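Local coordinates for cupin type-2 domain-containing protein (Neisseria meningitidis, PDB 2I45), which is of unknown function but carries a cupin fold, a small beta barrel that in many relatives holds a metal or small ligand, at residues F29-V34 with S94-E99; A60-D65 with R86-N91; L52-G57 with M69-G74; E4-K9 with E22-H27; K16-P21 with K35-Y40. One frame throughout, in Å; residues are numbered along the deposited sequence.

Contact 1: residues F29-V34 with S94-E99; sequences FQFHLV and SLVLIE
Phe29 meets the far end of the opposite strand with its ring edge, CD1 lying 3.2 Å from Glu99 O, at one end of an antiparallel ladder in the larger sheet of the cupin fold; the N-to-C directions of the two strand segments differ by 161°. Gln30 forms a hydrogen-bonded pair with Glu99, its N donating to Glu99 O over 2.9 Å, and the two side chains run side by side, pointing the same way. Glu99 turns CG between its own N and carbonyl carbon (chi1 36°), which lays CG 3.6 Å from Gln30 CB. Phe31 projects to the other face, shared with Leu33, Val96 and Ile98; Ile98 CG1 approaches ring atom CD1 of Phe31 to 3.5 Å, while Val96 CG1 lies at the ring edge. On this face Leu8 of helix 8-13 touches Val96, and Met76 of the second subunit packs on Phe31. His32 returns to the face of Gln30, Leu97 and Glu99. Its N and O both bond to Leu97, and its imidazole plane is tilted about 10° from the Glu99 carboxylate plane. Leu33 lies alongside Val96, CD2 to CG2 3.4 Å. At Val34 the ladder becomes uneven: Val34 N reaches Leu95 O only through a weak 3.4 Å bond, whereas Leu95 N donates to Val34 O at 3.2 Å, nearly in line with the carbonyl bond.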
# COMPACT_ATOMS: atom_id res chain seq x y z
N PHE B 29 2.88 -5.22 10.54
CA PHE B 29 2.16 -4.10 9.91
C PHE B 29 0.78 -3.87 10.47
O PHE B 29 0.06 -4.83 10.79
CB PHE B 29 2.02 -4.31 8.42
CG PHE B 29 3.29 -4.10 7.69
CD1 PHE B 29 3.82 -2.82 7.54
CD2 PHE B 29 3.95 -5.19 7.11
CE1 PHE B 29 5.03 -2.62 6.85
CE2 PHE B 29 5.13 -5.01 6.39
CZ PHE B 29 5.69 -3.73 6.26
N GLN B 30 0.42 -2.58 10.58
CA GLN B 30 -0.91 -2.18 10.96
C GLN B 30 -1.62 -1.44 9.83
O GLN B 30 -1.07 -0.54 9.21
CB GLN B 30 -0.85 -1.29 12.16
CG GLN B 30 -2.20 -1.21 12.77
CD GLN B 30 -2.17 -0.72 14.22
OE1 GLN B 30 -2.20 0.51 14.44
NE2 GLN B 30 -2.13 -1.66 15.20
N PHE B 31 -2.85 -1.80 9.54
CA PHE B 31 -3.57 -1.07 8.45
C PHE B 31 -4.76 -0.38 9.05
O PHE B 31 -5.52 -1.00 9.82
CB PHE B 31 -3.97 -1.96 7.27
CG PHE B 31 -2.82 -2.79 6.70
CD1 PHE B 31 -2.20 -2.44 5.50
CD2 PHE B 31 -2.35 -3.90 7.34
CE1 PHE B 31 -1.14 -3.19 4.96
CE2 PHE B 31 -1.27 -4.63 6.81
CZ PHE B 31 -0.68 -4.28 5.61
N HIS B 32 -4.87 0.91 8.73
CA HIS B 32 -6.02 1.70 9.07
C HIS B 32 -6.85 1.93 7.78
O HIS B 32 -6.30 2.36 6.74
CB HIS B 32 -5.55 3.00 9.68
CG HIS B 32 -4.89 2.87 11.02
ND1 HIS B 32 -5.36 3.51 12.15
CD2 HIS B 32 -3.80 2.16 11.42
CE1 HIS B 32 -4.58 3.21 13.18
NE2 HIS B 32 -3.63 2.39 12.76
N LEU B 33 -8.13 1.60 7.83
CA LEU B 33 -9.04 1.93 6.69
C LEU B 33 -10.05 2.89 7.26
O LEU B 33 -10.67 2.60 8.28
CB LEU B 33 -9.75 0.71 6.09
CG LEU B 33 -8.95 -0.57 5.79
CD1 LEU B 33 -9.77 -1.80 5.53
CD2 LEU B 33 -8.04 -0.35 4.69
N VAL B 34 -10.19 4.05 6.61
CA VAL B 34 -10.99 5.14 7.14
C VAL B 34 -11.50 5.89 5.98
O VAL B 34 -10.86 5.88 4.94
CB VAL B 34 -10.16 6.21 7.78
CG1 VAL B 34 -10.92 6.83 8.94
CG2 VAL B 34 -8.83 5.68 8.14
N SER B 94 -11.64 7.29 0.40
CA SER B 94 -11.30 6.07 1.12
C SER B 94 -9.82 5.79 1.05
O SER B 94 -9.25 5.76 -0.03
CB SER B 94 -12.05 4.91 0.53
OG SER B 94 -13.42 5.24 0.52
N LEU B 95 -9.22 5.52 2.21
CA LEU B 95 -7.78 5.58 2.34
C LEU B 95 -7.21 4.50 3.24
O LEU B 95 -7.72 4.28 4.34
CB LEU B 95 -7.44 6.94 2.94
CG LEU B 95 -6.21 7.12 3.88
CD1 LEU B 95 -4.90 7.28 3.11
CD2 LEU B 95 -6.33 8.36 4.73
N VAL B 96 -6.13 3.86 2.80
CA VAL B 96 -5.38 2.98 3.67
C VAL B 96 -4.15 3.66 4.23
O VAL B 96 -3.31 4.20 3.48
CB VAL B 96 -4.88 1.71 2.98
CG1 VAL B 96 -4.17 0.82 4.03
CG2 VAL B 96 -6.01 0.99 2.34
N LEU B 97 -4.03 3.63 5.53
CA LEU B 97 -2.76 3.95 6.15
C LEU B 97 -1.99 2.69 6.48
O LEU B 97 -2.62 1.71 6.87
CB LEU B 97 -2.97 4.70 7.46
CG LEU B 97 -2.76 6.21 7.39
CD1 LEU B 97 -4.04 6.90 6.92
CD2 LEU B 97 -2.30 6.76 8.74
N ILE B 98 -0.65 2.74 6.39
CA ILE B 98 0.19 1.61 6.76
C ILE B 98 1.35 1.99 7.72
O ILE B 98 2.03 2.97 7.52
CB ILE B 98 0.77 0.88 5.50
CG1 ILE B 98 -0.36 0.37 4.64
CG2 ILE B 98 1.61 -0.28 5.87
CD1 ILE B 98 -0.53 1.09 3.33
N GLU B 99 1.60 1.17 8.72
CA GLU B 99 2.73 1.39 9.57
C GLU B 99 3.32 0.08 9.97
O GLU B 99 2.64 -0.91 9.85
CB GLU B 99 2.28 2.13 10.82
CG GLU B 99 0.90 1.75 11.36
CD GLU B 99 0.58 2.55 12.65
OE1 GLU B 99 1.23 2.26 13.73
OE2 GLU B 99 -0.32 3.46 12.54

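Contact 2: residues A60-D65 with R86-N91; sequences AVDFAD and RPRSEN
Asp62 sits between Arg86 and Arg88, and its carboxylate ties both arginines into a salt-bridge network. OD2 takes the two better-angled bonds: Arg86 NE meets its anti lone pair at 2.7 Å, and Arg88 NH1 comes from the syn side at 3.1 Å, 24° out of the carboxylate plane. OD1 adds a short but poorly angled, weak bond to Arg88 NH1 and another weak one to Ser68 OG. Bends at chi2 and chi3 fold the Arg88 chain back, so that one guanidinium face rests on the Ala60 methyl, with CB 3.5 Å from NH2. Two guanidinium groups close to one carboxylate probably favour its ionised form. Below this polar layer the backbone is closely joined: Ala60 N donates to Arg88 O (2.9 Å) and Arg86 N to Asp62 O (2.8 Å), whereas the return bond from Arg88 N to Ala60 O is weak. Beyond the paired residues the segments part, and Ala64, Asp65, Glu90 and Asn91 are exposed. Strand 68-71 flanks strand 59-63 on its other edge, making this one of two strand pairings in the three-stranded antiparallel sheet of the cupin barrel.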
# COMPACT_ATOMS: atom_id res chain seq x y z
N ALA B 60 -6.19 15.62 0.10
CA ALA B 60 -4.93 16.38 0.23
C ALA B 60 -4.38 16.32 1.65
O ALA B 60 -5.07 15.90 2.58
CB ALA B 60 -5.10 17.84 -0.19
N VAL B 61 -3.14 16.76 1.82
CA VAL B 61 -2.58 16.88 3.14
C VAL B 61 -1.82 18.18 3.18
O VAL B 61 -0.89 18.37 2.38
CB VAL B 61 -1.63 15.74 3.49
CG1 VAL B 61 -1.12 15.92 4.95
CG2 VAL B 61 -2.32 14.42 3.34
N ASP B 62 -2.27 19.09 4.03
CA ASP B 62 -1.48 20.28 4.39
C ASP B 62 -0.39 19.94 5.41
O ASP B 62 -0.64 19.19 6.36
CB ASP B 62 -2.42 21.30 5.00
CG ASP B 62 -3.49 21.73 4.02
OD1 ASP B 62 -3.19 21.74 2.80
OD2 ASP B 62 -4.63 22.07 4.47
N PHE B 63 0.81 20.50 5.21
CA PHE B 63 1.85 20.48 6.26
C PHE B 63 2.18 21.82 6.99
O PHE B 63 1.90 22.92 6.47
CB PHE B 63 3.13 19.94 5.70
CG PHE B 63 3.00 18.57 5.12
CD1 PHE B 63 3.25 17.46 5.89
CD2 PHE B 63 2.64 18.40 3.79
CE1 PHE B 63 3.16 16.15 5.33
CE2 PHE B 63 2.52 17.11 3.23
CZ PHE B 63 2.78 15.98 4.01
N ALA B 64 2.85 21.68 8.14
CA ALA B 64 3.15 22.79 9.06
C ALA B 64 4.12 23.76 8.45
O ALA B 64 4.20 24.92 8.84
CB ALA B 64 3.67 22.27 10.43
N ASP B 65 4.83 23.31 7.44
CA ASP B 65 5.80 24.15 6.76
C ASP B 65 5.20 24.85 5.52
O ASP B 65 5.94 25.47 4.73
CB ASP B 65 7.05 23.33 6.41
CG ASP B 65 6.84 22.39 5.22
OD1 ASP B 65 5.78 22.46 4.50
OD2 ASP B 65 7.80 21.59 4.98
N ARG B 86 -2.48 18.20 8.20
CA ARG B 86 -3.90 18.33 8.22
C ARG B 86 -4.48 17.54 7.05
O ARG B 86 -4.55 18.04 5.93
CB ARG B 86 -4.35 19.80 8.21
CG ARG B 86 -5.77 19.99 7.66
CD ARG B 86 -6.34 21.41 7.74
NE ARG B 86 -5.57 22.37 6.96
CZ ARG B 86 -5.48 23.66 7.30
NH1 ARG B 86 -6.16 24.15 8.37
NH2 ARG B 86 -4.70 24.46 6.58
N PRO B 87 -4.88 16.30 7.30
CA PRO B 87 -5.46 15.43 6.28
C PRO B 87 -6.83 15.91 5.93
O PRO B 87 -7.50 16.37 6.81
CB PRO B 87 -5.59 14.10 7.01
CG PRO B 87 -5.48 14.38 8.48
CD PRO B 87 -4.77 15.68 8.63
N ARG B 88 -7.31 15.72 4.71
CA ARG B 88 -8.55 16.37 4.34
C ARG B 88 -9.07 15.99 2.93
O ARG B 88 -8.28 15.56 2.07
CB ARG B 88 -8.19 17.81 4.44
CG ARG B 88 -9.04 18.75 3.70
CD ARG B 88 -8.37 19.30 2.47
NE ARG B 88 -7.13 20.06 2.62
CZ ARG B 88 -6.59 20.67 1.56
NH1 ARG B 88 -5.43 21.28 1.63
NH2 ARG B 88 -7.21 20.62 0.38
N SER B 89 -10.37 16.11 2.66
CA SER B 89 -10.92 15.61 1.40
C SER B 89 -12.16 16.38 0.90
O SER B 89 -13.19 16.43 1.55
CB SER B 89 -11.28 14.13 1.52
OG SER B 89 -11.86 13.66 0.32
N GLU B 90 -12.02 16.95 -0.28
CA GLU B 90 -12.98 17.87 -0.82
C GLU B 90 -14.32 17.17 -1.09
O GLU B 90 -15.35 17.61 -0.61
CB GLU B 90 -12.35 18.53 -2.06
CG GLU B 90 -13.15 19.62 -2.80
CD GLU B 90 -12.94 21.00 -2.21
OE1 GLU B 90 -13.41 21.98 -2.87
OE2 GLU B 90 -12.28 21.09 -1.08
N ASN B 91 -14.31 16.04 -1.79
CA ASN B 91 -15.53 15.24 -1.97
C ASN B 91 -15.53 13.83 -1.37
O ASN B 91 -16.38 13.01 -1.72
CB ASN B 91 -15.87 15.22 -3.44
CG ASN B 91 -16.22 16.58 -3.90
OD1 ASN B 91 -17.26 17.10 -3.51
ND2 ASN B 91 -15.33 17.21 -4.64

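Contact 3: residues L52-G57 with M69-G74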
# COMPACT_ATOMS: atom_id res chain seq x y z
N LEU B 52 0.13 6.32 2.82
CA LEU B 52 -1.26 6.65 2.64
C LEU B 52 -1.61 6.27 1.25
O LEU B 52 -0.90 6.61 0.30
CB LEU B 52 -1.53 8.16 2.75
CG LEU B 52 -1.26 9.18 3.90
CD1 LEU B 52 -2.53 10.05 4.22
CD2 LEU B 52 -0.73 8.55 5.14
N PHE B 53 -2.72 5.56 1.07
CA PHE B 53 -2.99 5.17 -0.26
C PHE B 53 -4.45 5.51 -0.57
O PHE B 53 -5.35 5.14 0.17
CB PHE B 53 -2.55 3.71 -0.51
CG PHE B 53 -3.14 3.10 -1.77
CD1 PHE B 53 -2.95 3.70 -3.00
CD2 PHE B 53 -3.85 1.91 -1.71
CE1 PHE B 53 -3.48 3.15 -4.20
CE2 PHE B 53 -4.39 1.35 -2.85
CZ PHE B 53 -4.22 1.98 -4.14
N ALA B 54 -4.67 6.26 -1.64
CA ALA B 54 -5.98 6.80 -1.86
C ALA B 54 -6.64 5.80 -2.68
O ALA B 54 -6.55 5.84 -3.97
CB ALA B 54 -5.92 8.08 -2.60
N VAL B 55 -7.27 4.88 -1.95
CA VAL B 55 -7.98 3.76 -2.59
C VAL B 55 -9.07 4.26 -3.50
O VAL B 55 -9.10 3.91 -4.64
CB VAL B 55 -8.58 2.71 -1.63
CG1 VAL B 55 -9.19 1.61 -2.43
CG2 VAL B 55 -7.50 2.14 -0.67
N GLU B 56 -9.96 5.11 -2.99
CA GLU B 56 -11.05 5.63 -3.90
C GLU B 56 -11.30 7.08 -3.53
O GLU B 56 -11.23 7.41 -2.32
CB GLU B 56 -12.32 4.82 -3.75
CG GLU B 56 -13.41 5.37 -4.55
CD GLU B 56 -14.76 4.71 -4.28
OE1 GLU B 56 -14.82 3.92 -3.28
OE2 GLU B 56 -15.73 4.99 -5.05
N GLY B 57 -11.49 7.93 -4.55
CA GLY B 57 -11.59 9.39 -4.35
C GLY B 57 -10.29 10.14 -4.13
O GLY B 57 -9.25 9.54 -3.90
N MSE B 69 -0.19 18.84 -0.33
CA MSE B 69 0.07 17.65 -1.15
C MSE B 69 -1.23 16.98 -1.56
O MSE B 69 -2.00 16.53 -0.72
CB MSE B 69 0.85 16.66 -0.30
CG MSE B 69 1.26 15.41 -1.00
SE MSE B 69 2.10 14.13 0.27
CE MSE B 69 4.00 14.65 0.34
N THR B 70 -1.46 16.91 -2.86
CA THR B 70 -2.60 16.19 -3.41
C THR B 70 -2.30 14.67 -3.55
O THR B 70 -1.27 14.28 -4.10
CB THR B 70 -2.98 16.80 -4.78
OG1 THR B 70 -3.13 18.22 -4.62
CG2 THR B 70 -4.27 16.21 -5.31
N ILE B 71 -3.19 13.83 -3.01
CA ILE B 71 -3.16 12.39 -3.22
C ILE B 71 -4.45 11.98 -3.94
O ILE B 71 -5.53 12.00 -3.31
CB ILE B 71 -3.03 11.63 -1.90
CG1 ILE B 71 -1.91 12.23 -1.06
CG2 ILE B 71 -2.82 10.13 -2.19
CD1 ILE B 71 -1.69 11.55 0.31
N ARG B 72 -4.37 11.67 -5.25
CA ARG B 72 -5.61 11.40 -6.04
C ARG B 72 -5.84 9.95 -6.01
O ARG B 72 -4.92 9.22 -5.75
CB ARG B 72 -5.58 11.91 -7.49
CG ARG B 72 -4.85 13.22 -7.68
CD ARG B 72 -4.87 13.77 -9.12
NE ARG B 72 -5.02 15.21 -8.96
CZ ARG B 72 -4.04 16.13 -8.97
NH1 ARG B 72 -2.77 15.79 -9.23
NH2 ARG B 72 -4.35 17.41 -8.73
N GLU B 73 -7.07 9.51 -6.24
CA GLU B 73 -7.36 8.09 -6.43
C GLU B 73 -6.22 7.41 -7.15
O GLU B 73 -5.92 7.73 -8.28
CB GLU B 73 -8.61 7.86 -7.24
CG GLU B 73 -8.92 6.40 -7.35
CD GLU B 73 -10.35 6.13 -7.70
OE1 GLU B 73 -10.65 5.76 -8.88
OE2 GLU B 73 -11.19 6.29 -6.77
N GLY B 74 -5.56 6.50 -6.46
CA GLY B 74 -4.63 5.59 -7.15
C GLY B 74 -3.20 5.89 -6.72
O GLY B 74 -2.29 5.29 -7.29
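The contact is closed by a glutamate side chain rather than a strand ladder: Glu73 OE2 accepts the backbone N-H of Gly57 at 2.8 Å, on the anti side and 21° out of the carboxylate plane. With CG anti to its backbone N (chi1 -176°) and an extended chain, Glu73 reaches along Val55 and Glu56 to Gly57 N. Glu56 lies beside it, pointing the same way, and the carboxylate planes differ by 53°; OE2 of Glu56 and OE2 of Glu73 remain 5.0 Å apart. One backbone bond joins the segments, from Gly74 N to Ala54 O (2.8 Å). Ala54 is the centre of an inverse gamma turn, and Val55 and Glu56 together face Ser94 as a classic beta bulge, so the strand is irregular just before Gly57, the residue that Glu73 holds. The apolar part is made by Ile71, whose CG2 touches Ala54 CB at 3.7 Å and whose CD1 reaches Leu52 CB at 4.2 Å. Phe53 turns its ring edge to Gly74, CE1 to C 3.7 Å. Strand 50-56 lies between strands 92-99 and 75-79 in the larger sheet, and Phe53 also meets Phe53 of the second subunit, while Ile71 links to strand 59-63 through Met59.

Contact 4: residues E4-K9 with E22-H27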
# COMPACT_ATOMS: atom_id res chain seq x y z
N GLU B 4 -5.50 -14.65 4.88
CA GLU B 4 -4.49 -13.68 5.32
C GLU B 4 -4.37 -12.46 4.39
O GLU B 4 -3.46 -11.64 4.55
CB GLU B 4 -3.14 -14.39 5.42
CG GLU B 4 -2.23 -13.82 6.49
CD GLU B 4 -0.77 -14.20 6.25
OE1 GLU B 4 -0.44 -15.40 6.31
OE2 GLU B 4 0.06 -13.30 6.00
N THR B 5 -5.26 -12.31 3.41
CA THR B 5 -5.20 -11.18 2.49
C THR B 5 -6.28 -10.20 2.88
O THR B 5 -7.20 -10.55 3.64
CB THR B 5 -5.51 -11.55 1.04
OG1 THR B 5 -6.93 -11.69 0.86
CG2 THR B 5 -4.81 -12.81 0.63
N ILE B 6 -6.23 -8.99 2.32
CA ILE B 6 -7.14 -7.95 2.67
C ILE B 6 -7.76 -7.45 1.36
O ILE B 6 -7.08 -6.82 0.55
CB ILE B 6 -6.36 -6.76 3.23
CG1 ILE B 6 -5.31 -7.20 4.24
CG2 ILE B 6 -7.29 -5.75 3.83
CD1 ILE B 6 -5.85 -7.55 5.57
N ASN B 7 -9.04 -7.73 1.14
CA ASN B 7 -9.69 -7.05 0.05
C ASN B 7 -10.19 -5.66 0.47
O ASN B 7 -11.32 -5.46 0.98
CB ASN B 7 -10.79 -7.85 -0.60
CG ASN B 7 -11.23 -7.21 -1.87
OD1 ASN B 7 -11.72 -6.07 -1.90
ND2 ASN B 7 -11.02 -7.91 -2.95
N LEU B 8 -9.29 -4.72 0.24
CA LEU B 8 -9.55 -3.31 0.35
C LEU B 8 -10.99 -2.98 0.05
O LEU B 8 -11.70 -2.59 0.99
CB LEU B 8 -8.57 -2.52 -0.53
CG LEU B 8 -7.25 -1.98 0.06
CD1 LEU B 8 -6.74 -2.66 1.41
CD2 LEU B 8 -6.16 -1.87 -0.99
N LYS B 9 -11.46 -3.15 -1.19
CA LYS B 9 -12.83 -2.74 -1.54
C LYS B 9 -13.89 -3.28 -0.56
O LYS B 9 -14.64 -2.53 0.07
CB LYS B 9 -13.23 -3.12 -2.98
CG LYS B 9 -12.39 -2.48 -4.10
CD LYS B 9 -12.57 -0.95 -4.23
CE LYS B 9 -12.73 -0.51 -5.70
NZ LYS B 9 -13.76 -1.31 -6.55
N GLU B 22 -11.24 1.55 10.65
CA GLU B 22 -11.11 0.16 11.02
C GLU B 22 -9.61 -0.14 10.93
O GLU B 22 -8.92 0.36 10.04
CB GLU B 22 -11.90 -0.73 10.06
CG GLU B 22 -11.91 -2.24 10.44
CD GLU B 22 -12.58 -3.21 9.42
OE1 GLU B 22 -12.69 -2.96 8.16
OE2 GLU B 22 -13.00 -4.27 9.95
N ILE B 23 -9.10 -0.92 11.87
CA ILE B 23 -7.68 -1.25 11.95
C ILE B 23 -7.45 -2.75 11.82
O ILE B 23 -8.03 -3.51 12.60
CB ILE B 23 -7.14 -0.93 13.34
CG1 ILE B 23 -7.10 0.59 13.56
CG2 ILE B 23 -5.80 -1.60 13.55
CD1 ILE B 23 -7.21 1.02 15.08
N ILE B 24 -6.58 -3.16 10.88
CA ILE B 24 -6.21 -4.58 10.73
C ILE B 24 -4.70 -4.83 11.02
O ILE B 24 -3.84 -4.02 10.59
CB ILE B 24 -6.56 -5.07 9.31
CG1 ILE B 24 -7.97 -4.59 8.90
CG2 ILE B 24 -6.48 -6.56 9.20
CD1 ILE B 24 -8.31 -4.90 7.50
N ASN B 25 -4.40 -5.93 11.73
CA ASN B 25 -3.02 -6.41 11.88
C ASN B 25 -2.56 -7.62 11.02
O ASN B 25 -3.27 -8.60 10.87
CB ASN B 25 -2.76 -6.77 13.35
CG ASN B 25 -2.83 -5.57 14.26
OD1 ASN B 25 -3.57 -5.57 15.27
ND2 ASN B 25 -2.06 -4.52 13.90
N ARG B 26 -1.33 -7.56 10.51
CA ARG B 26 -0.79 -8.67 9.71
C ARG B 26 0.69 -8.65 9.95
O ARG B 26 1.36 -7.80 9.38
CB ARG B 26 -1.00 -8.49 8.17
CG ARG B 26 -2.43 -8.52 7.62
CD ARG B 26 -3.07 -9.92 7.72
NE ARG B 26 -4.36 -9.80 8.40
CZ ARG B 26 -5.55 -10.11 7.90
NH1 ARG B 26 -5.71 -10.63 6.67
NH2 ARG B 26 -6.62 -9.89 8.65
N HIS B 27 1.21 -9.56 10.78
CA HIS B 27 2.64 -9.53 11.10
C HIS B 27 3.07 -8.13 11.59
O HIS B 27 2.31 -7.50 12.31
CB HIS B 27 3.46 -10.01 9.89
CG HIS B 27 3.17 -11.42 9.49
ND1 HIS B 27 2.33 -11.75 8.43
CD2 HIS B 27 3.59 -12.61 10.02
CE1 HIS B 27 2.26 -13.07 8.31
NE2 HIS B 27 3.02 -13.61 9.27
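Ile6 and Arg26 approach head-on from the two segments, and the isoleucine methyl CD1 settles over one face of the guanidinium group, off centre and 3.3 Å from NH1. Backbone atoms of Glu4 and Thr5 lie at the edge of the same group, where NH1 is 3.3 Å from Glu4 O. The guanidinium is also held from its own strand: Arg26 NE donates to Asn25 O over 3.0 Å, from above the carbonyl plane, with the oxygen only 2° out of the guanidinium plane. Bends at chi2 and chi3 fold the arginine chain back toward Asn25 O. Ile6 meets Ile24 tip to tip, with CD1 3.8 Å from CG2 of Ile24. Glu4 slides past Arg26 in the opposite sense, their flat groups 73° apart, and its side chain stands roughly perpendicular to that of His27; its OE2 lies in the imidazole plane, 3.2 Å from CE1 of His27. The N-terminal arm thus lies against edge strand 22-26. Ile6 and Asn7 also pair in an antiparallel beta ladder with a strand of the second subunit, and Val78 of that subunit packs on Arg26 and His27. Such pairing carries the sheet on across the interface, as in some dimeric cupins whose N-terminal strands reach the partner subunit.

Contact 5: residues K16-P21 with K35-Y40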
# COMPACT_ATOMS: atom_id res chain seq x y z
N LYS B 16 -19.28 2.55 6.84
CA LYS B 16 -20.19 3.57 6.29
C LYS B 16 -20.18 4.80 7.19
O LYS B 16 -21.09 5.60 7.12
CB LYS B 16 -21.62 2.99 6.05
CG LYS B 16 -22.28 3.43 4.68
CD LYS B 16 -23.84 3.75 4.80
CE LYS B 16 -24.31 5.09 4.12
NZ LYS B 16 -24.73 6.24 5.04
N GLU B 17 -19.15 4.91 8.04
CA GLU B 17 -18.93 6.04 9.00
C GLU B 17 -17.72 6.86 8.59
O GLU B 17 -16.97 6.44 7.73
CB GLU B 17 -18.72 5.53 10.45
CG GLU B 17 -20.00 5.39 11.28
CD GLU B 17 -21.02 6.50 11.00
OE1 GLU B 17 -20.67 7.73 10.99
OE2 GLU B 17 -22.20 6.15 10.78
N TYR B 18 -17.48 8.01 9.19
CA TYR B 18 -16.57 8.88 8.50
C TYR B 18 -15.25 9.22 9.00
O TYR B 18 -14.41 9.55 8.21
CB TYR B 18 -17.22 10.15 8.04
CG TYR B 18 -17.45 10.14 6.56
CD1 TYR B 18 -18.73 10.10 6.04
CD2 TYR B 18 -16.40 10.11 5.71
CE1 TYR B 18 -18.98 10.08 4.69
CE2 TYR B 18 -16.63 10.10 4.34
CZ TYR B 18 -17.92 10.09 3.85
OH TYR B 18 -18.15 10.06 2.53
N TRP B 19 -15.01 9.28 10.28
CA TRP B 19 -13.61 9.46 10.61
C TRP B 19 -13.44 8.34 11.55
O TRP B 19 -12.99 8.51 12.68
CB TRP B 19 -13.31 10.87 11.17
CG TRP B 19 -13.33 11.91 10.05
CD1 TRP B 19 -14.45 12.36 9.32
CD2 TRP B 19 -12.20 12.60 9.49
NE1 TRP B 19 -14.06 13.27 8.36
CE2 TRP B 19 -12.70 13.44 8.43
CE3 TRP B 19 -10.85 12.58 9.75
CZ2 TRP B 19 -11.88 14.27 7.67
CZ3 TRP B 19 -10.01 13.39 8.98
CH2 TRP B 19 -10.54 14.22 7.94
N GLN B 20 -13.87 7.16 11.07
CA GLN B 20 -13.88 5.97 11.92
C GLN B 20 -13.07 4.81 11.37
O GLN B 20 -13.58 3.90 10.74
CB GLN B 20 -15.28 5.63 12.38
CG GLN B 20 -15.60 6.51 13.54
CD GLN B 20 -17.07 6.79 13.72
OE1 GLN B 20 -17.46 7.88 14.18
NE2 GLN B 20 -17.91 5.81 13.38
N PRO B 21 -11.75 4.85 11.63
CA PRO B 21 -10.84 3.88 11.06
C PRO B 21 -11.21 2.51 11.55
O PRO B 21 -11.51 2.36 12.73
CB PRO B 21 -9.48 4.29 11.67
CG PRO B 21 -9.84 5.00 12.94
CD PRO B 21 -11.05 5.78 12.55
N LYS B 35 -12.60 6.59 6.15
CA LYS B 35 -13.08 7.40 5.06
C LYS B 35 -13.03 8.81 5.54
O LYS B 35 -13.30 9.03 6.66
CB LYS B 35 -14.47 6.96 4.67
CG LYS B 35 -14.47 5.56 4.05
CD LYS B 35 -15.85 5.19 3.36
CE LYS B 35 -15.84 3.77 2.85
NZ LYS B 35 -17.11 3.34 2.13
N LEU B 36 -12.65 9.75 4.66
CA LEU B 36 -12.43 11.18 4.92
C LEU B 36 -13.34 12.10 4.10
O LEU B 36 -13.54 11.87 2.88
CB LEU B 36 -11.02 11.51 4.47
CG LEU B 36 -9.97 11.51 5.56
CD1 LEU B 36 -10.17 10.48 6.72
CD2 LEU B 36 -8.63 11.37 4.93
N LEU B 37 -13.85 13.14 4.78
CA LEU B 37 -14.66 14.19 4.19
C LEU B 37 -14.37 15.48 4.98
O LEU B 37 -14.10 15.40 6.17
CB LEU B 37 -16.12 13.81 4.24
CG LEU B 37 -17.04 14.69 3.38
CD1 LEU B 37 -16.56 14.85 1.96
CD2 LEU B 37 -18.46 14.16 3.33
N GLY B 38 -14.39 16.65 4.32
CA GLY B 38 -13.91 17.92 4.93
C GLY B 38 -12.59 17.73 5.67
O GLY B 38 -11.72 17.07 5.16
N ASP B 39 -12.45 18.26 6.90
CA ASP B 39 -11.32 17.90 7.76
C ASP B 39 -11.61 18.01 9.22
O ASP B 39 -12.68 18.47 9.64
CB ASP B 39 -10.13 18.81 7.49
CG ASP B 39 -10.50 20.29 7.68
OD1 ASP B 39 -11.11 20.88 6.72
OD2 ASP B 39 -10.20 20.84 8.76
N TYR B 40 -10.63 17.60 10.03
CA TYR B 40 -10.77 17.68 11.47
C TYR B 40 -9.61 18.36 12.06
O TYR B 40 -9.23 18.03 13.18
CB TYR B 40 -10.89 16.30 12.12
CG TYR B 40 -12.32 15.89 12.34
CD1 TYR B 40 -13.07 15.40 11.25
CD2 TYR B 40 -12.96 16.02 13.59
CE1 TYR B 40 -14.37 15.02 11.35
CE2 TYR B 40 -14.33 15.61 13.70
CZ TYR B 40 -15.00 15.12 12.54
OH TYR B 40 -16.30 14.68 12.47
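Trp19 has CG anti to its carbonyl carbon (chi1 -74°), and chi2 of 69° turns the indole so that Leu36 and Tyr40 lie over opposite faces. Leu36 CD1 stands over the face, 3.7 Å from the centroid of the six-membered ring, a CH-pi contact. From the other side Tyr40 presents its edge to the indole face: the Tyr40 and five-membered ring centroids are 4.4 Å apart and the planes 55° from parallel, an inclined edge-to-face pair. At the indole rim NE1 gives Leu37 O a weak bond of 3.1 Å. Tyr18 is covered on one ring face by Leu37 CB, 4.1 Å from its centroid, and Lys35 CB lies 3.8 Å from Tyr18 CE2. Lys35 then extends away from Tyr18 and bonds weakly through NZ to Ile15 O. The contact lies at the surface, with most of its touching residues exposed. It joins the loop between helix 8-13 and strand 22-26 to the end of strand 29-37, where the chain turns a corner at Gly38, which bonds to Ser89 of strand 85-89 in the smaller sheet of the cupin fold.

How the contacts relate
Along the chain contact 4 closes before contact 1 opens, contact 5 crosses both, and contacts 2 and 3 fall between the two strands that contact 1 pairs. Contact 1 is the hub of the larger five-stranded sheet: strand 29-37 leads to contacts 4 and 5, centred about 8 and 13 Å away, and strand 92-99 borders strand 50-56 of contact 3, about 12 Å off. Contact 3 also reaches the three-stranded sheet, where strand 68-71 lies beside strand 59-63 of contact 2. Contacts 2 and 4, about 25 Å apart, lie on opposite sides of the chain's centre. Contacts 1, 3 and 4 touch the second subunit, whereas 2 and 5 do not, so the interface lies on their side, mainly the larger sheet with strand 68-71.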